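Local coordinates for protein formyltransferase (Francisella tularensis subsp. tularensis, PDB 4NV1) that belongs to the formyltransferase family and holds dTDP-4-amino-4,6-dideoxyglucose in a pocket flanked by one long helix, at residues F148-Y151 / A152-K156; K164-D167 / D168-N172. All coordinates share one frame; numbering follows the deposited sequence.

Both contacts lie on helix 147-170 and follow one another along it: contact 1 (148-156) occupies its beginning, contact 2 (164-172) its end and the turn that leaves it. Their centres are about 24 Å apart and their nearest atoms about 9 Å, with no touch between them. Contact 1 sits about 10 Å from the centre of the chain, measured centre to centre, and supplies Tyr151 to the pocket of dTDP-4-amino-4,6-dideoxyglucose. Contact 2 is farther out, about 21 Å from that centre, where the same helix packs on the mixed sheet. The ligand-facing end also packs on helix 106-113, while the far end lies on strands 70-74, 89-94 and 133-139.

Contact 1 (F148-Y151 / A152-K156). With 0FX (dTDP-4-amino-4,6-dideoxyglucose), chain I.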
# COMPACT_ATOMS: atom_id res chain seq x y z
N PHE A 148 4.20 10.33 -5.57
CA PHE A 148 3.20 11.38 -5.46
C PHE A 148 3.69 12.42 -4.48
O PHE A 148 3.55 13.60 -4.74
CB PHE A 148 1.78 10.92 -5.09
CG PHE A 148 0.88 12.06 -4.69
CD1 PHE A 148 -0.10 12.53 -5.54
CD2 PHE A 148 1.03 12.67 -3.46
CE1 PHE A 148 -0.92 13.59 -5.19
CE2 PHE A 148 0.21 13.74 -3.09
CZ PHE A 148 -0.77 14.19 -3.96
N ASP A 149 4.34 12.02 -3.40
CA ASP A 149 4.77 13.01 -2.45
C ASP A 149 5.91 13.87 -2.99
O ASP A 149 6.04 15.02 -2.54
CB ASP A 149 5.23 12.40 -1.12
CG ASP A 149 4.28 11.29 -0.58
OD1 ASP A 149 3.06 11.56 -0.54
OD2 ASP A 149 4.74 10.18 -0.23
N VAL A 150 6.81 13.25 -3.75
CA VAL A 150 7.96 13.96 -4.29
C VAL A 150 7.48 14.87 -5.41
O VAL A 150 7.90 16.01 -5.45
CB VAL A 150 9.06 13.01 -4.82
CG1 VAL A 150 10.20 13.87 -5.41
CG2 VAL A 150 9.55 12.16 -3.66
N TYR A 151 6.55 14.43 -6.26
CA TYR A 151 6.01 15.26 -7.29
C TYR A 151 5.37 16.47 -6.64
O TYR A 151 5.46 17.60 -7.17
CB TYR A 151 4.96 14.50 -8.08
CG TYR A 151 4.17 15.24 -9.16
CD1 TYR A 151 4.64 15.31 -10.47
CD2 TYR A 151 2.90 15.75 -8.91
CE1 TYR A 151 3.92 15.91 -11.48
CE2 TYR A 151 2.14 16.33 -9.93
CZ TYR A 151 2.67 16.43 -11.21
OH TYR A 151 1.98 17.00 -12.27
N ALA A 152 4.65 16.26 -5.55
CA ALA A 152 3.97 17.41 -4.93
C ALA A 152 4.93 18.41 -4.26
O ALA A 152 4.60 19.58 -4.25
CB ALA A 152 2.93 16.99 -3.91
N LYS A 153 6.05 17.96 -3.70
CA LYS A 153 7.11 18.89 -3.26
C LYS A 153 7.68 19.64 -4.43
O LYS A 153 8.00 20.81 -4.26
CB LYS A 153 8.30 18.21 -2.54
CG LYS A 153 8.12 18.17 -1.04
CD LYS A 153 8.50 16.84 -0.40
CE LYS A 153 9.90 16.47 -0.76
NZ LYS A 153 10.59 15.90 0.42
N VAL A 154 7.85 18.98 -5.56
CA VAL A 154 8.52 19.56 -6.73
C VAL A 154 7.61 20.65 -7.29
O VAL A 154 8.03 21.81 -7.49
CB VAL A 154 8.93 18.48 -7.74
CG1 VAL A 154 9.29 19.04 -9.09
CG2 VAL A 154 10.16 17.73 -7.19
N GLN A 155 6.33 20.34 -7.33
CA GLN A 155 5.33 21.25 -7.86
C GLN A 155 5.26 22.51 -7.07
O GLN A 155 5.35 23.60 -7.62
CB GLN A 155 3.97 20.58 -8.05
CG GLN A 155 3.07 21.27 -9.02
CD GLN A 155 1.79 20.47 -9.32
OE1 GLN A 155 0.76 20.73 -8.71
NE2 GLN A 155 1.86 19.53 -10.23
N LYS A 156 5.14 22.40 -5.77
CA LYS A 156 5.25 23.55 -4.90
C LYS A 156 6.56 24.34 -5.02
O LYS A 156 6.60 25.57 -4.93
CB LYS A 156 5.15 23.00 -3.49
CG LYS A 156 5.01 24.04 -2.40
CD LYS A 156 4.19 23.48 -1.25
CE LYS A 156 2.87 22.87 -1.74
NZ LYS A 156 2.61 21.48 -1.25
O4P 0FX I . 2.88 16.59 -15.11
P2 0FX I . 1.40 16.72 -15.56
O3P 0FX I . 0.28 17.44 -14.85
O1G 0FX I . 1.24 16.45 -17.12
C1G 0FX I . 1.73 17.36 -18.07
C2G 0FX I . 1.43 16.59 -19.35
O2G 0FX I . 0.13 15.98 -19.30
C3G 0FX I . 2.45 15.51 -19.61
O3G 0FX I . 2.11 15.05 -20.93
C4G 0FX I . 3.86 16.13 -19.48
N4A 0FX I . 4.92 15.19 -19.81
C5G 0FX I . 4.12 16.73 -18.09
C6G 0FX I . 5.49 17.38 -18.01
O5G 0FX I . 3.11 17.71 -17.86
OPP 0FX I . 0.43 15.48 -15.30
P 0FX I . 0.53 13.91 -15.47
O1P 0FX I . 0.45 13.38 -16.88
O2P 0FX I . -0.47 13.72 -14.33
O5 0FX I . 1.86 13.37 -14.74
C5 0FX I . 2.05 13.72 -13.36
C4 0FX I . 2.68 12.60 -12.57
O4 0FX I . 1.72 11.58 -12.35
C3 0FX I . 3.84 11.90 -13.21
O3 0FX I . 5.11 12.45 -12.83
C2 0FX I . 3.80 10.50 -12.58
C1 0FX I . 2.31 10.30 -12.33
N11 0FX I . 1.77 9.36 -13.32
C61 0FX I . 1.25 9.83 -14.48
C51 0FX I . 0.77 8.94 -15.42
C5A 0FX I . 0.20 9.33 -16.77
C21 0FX I . 1.80 8.04 -13.05
O21 0FX I . 2.26 7.55 -11.89
N31 0FX I . 1.29 7.14 -13.90
C41 0FX I . 0.78 7.62 -15.06
O41 0FX I . 0.30 6.80 -15.99
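Phe148 to Tyr151 and Ala152 to Gln155 form successive turns of helix 147-170, tied by four backbone bonds, Ala152 N to Phe148 O, Lys153 N to Asp149 O, Val154 N to Val150 O and Gln155 N to Tyr151 O, the last 2.9 Å long. Tyr151 carries most of the side-chain story. With CG swung anti to the backbone N (chi1 175°), its ring stands off the helix and reaches the ligand. One face lies against the deoxyribose, with C4 offset toward the rim of the ring and CE1 of Tyr151 coming to 3.4 Å from C5 of dTDP-4-amino-4,6-dideoxyglucose. The hydroxyl goes further, giving a weak hydrogen bond from Tyr151 OH to ligand O4P at 3.0 Å, with that oxygen at the edge of the ring and in its plane.

Gln155, one turn on, comes in obliquely from the side of the ring plane away from the deoxyribose. Its chain is extended beyond CG, and NE2 stops 3.2 Å from Tyr151 CE2, the amide and ring planes turned 70° apart. Gln155 NE2 and Tyr151 OH are 3.3 Å apart, but the angle is too poor for a hydrogen bond. His217 meets the rings of both Tyr151 and Phe148 edge-to-face, while Gln155 also touches Asn12, which lines the ligand pocket.

On other sides of the helix, Val150 CG1 meets Val154 CG2 at 4.3 Å, with Val150 resting on helix 106-113. The amine of Lys153 leads away to a salt bridge with Glu145 and a hydrogen bond to the carbonyl of Glu140.

With the ligand on one side and the amide slanting in from the other, the tyrosine ring offers its face to the deoxyribose, and its O-H dipole, in a weak bond, probably adds a little stabilisation to the negatively charged diphosphate.

Contact 2 (K164-D167 / D168-N172); sequences KVID and DILNN
Val165 and Ile169 meet because chi1 of -63° puts Val165 CG1 anti to the carbonyl carbon and leaves CG2 between the backbone N and that carbon, while Ile169 carries CG1 beside its backbone N, which turns CD1 back along the helix; Val165 CG2 and Ile169 CD1 end 3.7 Å apart. The second pair is made differently. Ile166 sends CG1 opposite its backbone N, then bends at chi2 (51°), bringing CD1 slantwise against the branch point of Leu170, with Ile166 CD1 3.7 Å from Leu170 CG. Leu170 CG also lies 3.2 Å from the Ile166 carbonyl oxygen, close over the backbone.

These two i to i+4 pairs face the mixed sheet of the Rossmann-like domain: Val165 and Ile169 reach strand 133-139, while Ile166, Ile169 and Leu170 pack on strand 70-74. Behind them the helix is not perfectly regular. A water bridges Lys164 O, to which it donates at 3.0 Å, and Asp168 N, from which it accepts at 2.9 Å, standing in for a direct bond of that turn. Regular bonding resumes with Ile169 N to Val165 O and Leu170 N to Ile166 O.

Asn171 N makes the last regular bond, to Asp167 O at 2.8 Å; Asn172, with positive phi (46°), then turns the chain in a Schellman motif, its N bonded to Ile169 O at 3.0 Å. The Asn171 side chain folds back, ND2 3.1 Å from Asp167 O, at an angle too poor for a hydrogen bond. Asp167 OD1 forms a salt bridge to Lys26, a loop residue that the side chains of Ile166 and Leu170 also touch.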
# COMPACT_ATOMS: atom_id res chain seq x y z
N LYS A 164 9.37 33.85 -7.26
CA LYS A 164 10.62 34.57 -6.98
C LYS A 164 11.22 35.23 -8.21
O LYS A 164 11.93 36.20 -8.10
CB LYS A 164 11.61 33.60 -6.35
CG LYS A 164 12.82 34.24 -5.67
CD LYS A 164 13.72 33.24 -4.94
CE LYS A 164 15.05 33.87 -4.51
NZ LYS A 164 16.15 32.85 -4.60
N VAL A 165 10.97 34.72 -9.42
CA VAL A 165 11.68 35.25 -10.56
C VAL A 165 10.80 35.92 -11.63
O VAL A 165 11.34 36.48 -12.60
CB VAL A 165 12.60 34.22 -11.26
CG1 VAL A 165 13.72 33.74 -10.34
CG2 VAL A 165 11.79 33.09 -11.91
N ILE A 166 9.48 35.90 -11.45
CA ILE A 166 8.56 36.47 -12.49
C ILE A 166 8.80 37.99 -12.74
O ILE A 166 8.87 38.43 -13.90
CB ILE A 166 7.09 36.13 -12.12
CG1 ILE A 166 6.10 36.69 -13.15
CG2 ILE A 166 6.67 36.76 -10.79
CD1 ILE A 166 6.43 36.33 -14.57
N ASP A 167 9.06 38.75 -11.67
CA ASP A 167 9.44 40.17 -11.86
C ASP A 167 10.66 40.43 -12.75
O ASP A 167 10.60 41.19 -13.74
CB ASP A 167 9.57 40.90 -10.51
CG ASP A 167 8.22 41.14 -9.86
OD1 ASP A 167 7.14 41.00 -10.51
OD2 ASP A 167 8.20 41.42 -8.65
N ASP A 168 11.71 39.68 -12.48
CA ASP A 168 12.92 39.80 -13.26
C ASP A 168 12.68 39.47 -14.72
O ASP A 168 13.23 40.10 -15.64
CB ASP A 168 14.00 38.82 -12.81
CG ASP A 168 14.63 39.17 -11.46
OD1 ASP A 168 15.52 38.40 -11.02
OD2 ASP A 168 14.25 40.19 -10.84
N ILE A 169 11.95 38.38 -14.93
CA ILE A 169 11.60 38.02 -16.28
C ILE A 169 10.70 39.09 -16.93
O ILE A 169 10.84 39.34 -18.11
CB ILE A 169 10.90 36.64 -16.34
CG1 ILE A 169 11.81 35.50 -15.93
CG2 ILE A 169 10.31 36.37 -17.71
CD1 ILE A 169 11.12 34.23 -15.41
N LEU A 170 9.70 39.63 -16.25
CA LEU A 170 8.85 40.62 -16.92
C LEU A 170 9.68 41.90 -17.18
O LEU A 170 9.42 42.68 -18.11
CB LEU A 170 7.65 40.97 -16.05
CG LEU A 170 6.70 39.83 -15.73
CD1 LEU A 170 5.59 40.22 -14.77
CD2 LEU A 170 6.07 39.35 -17.02
N ASN A 171 10.70 42.10 -16.34
CA ASN A 171 11.60 43.22 -16.52
C ASN A 171 12.66 42.94 -17.50
O ASN A 171 13.43 43.83 -17.77
CB ASN A 171 12.16 43.73 -15.21
CG ASN A 171 11.04 44.38 -14.41
OD1 ASN A 171 10.12 44.98 -15.00
ND2 ASN A 171 11.06 44.21 -13.10
N ASN A 172 12.60 41.78 -18.12
CA ASN A 172 13.60 41.35 -19.05
C ASN A 172 15.09 41.54 -18.62
O ASN A 172 15.94 41.76 -19.48
CB ASN A 172 13.39 42.06 -20.36
CG ASN A 172 14.03 41.29 -21.48
OD1 ASN A 172 14.08 40.07 -21.45
ND2 ASN A 172 14.56 41.99 -22.46
O HOH W 1 12.01 38.65 -9.80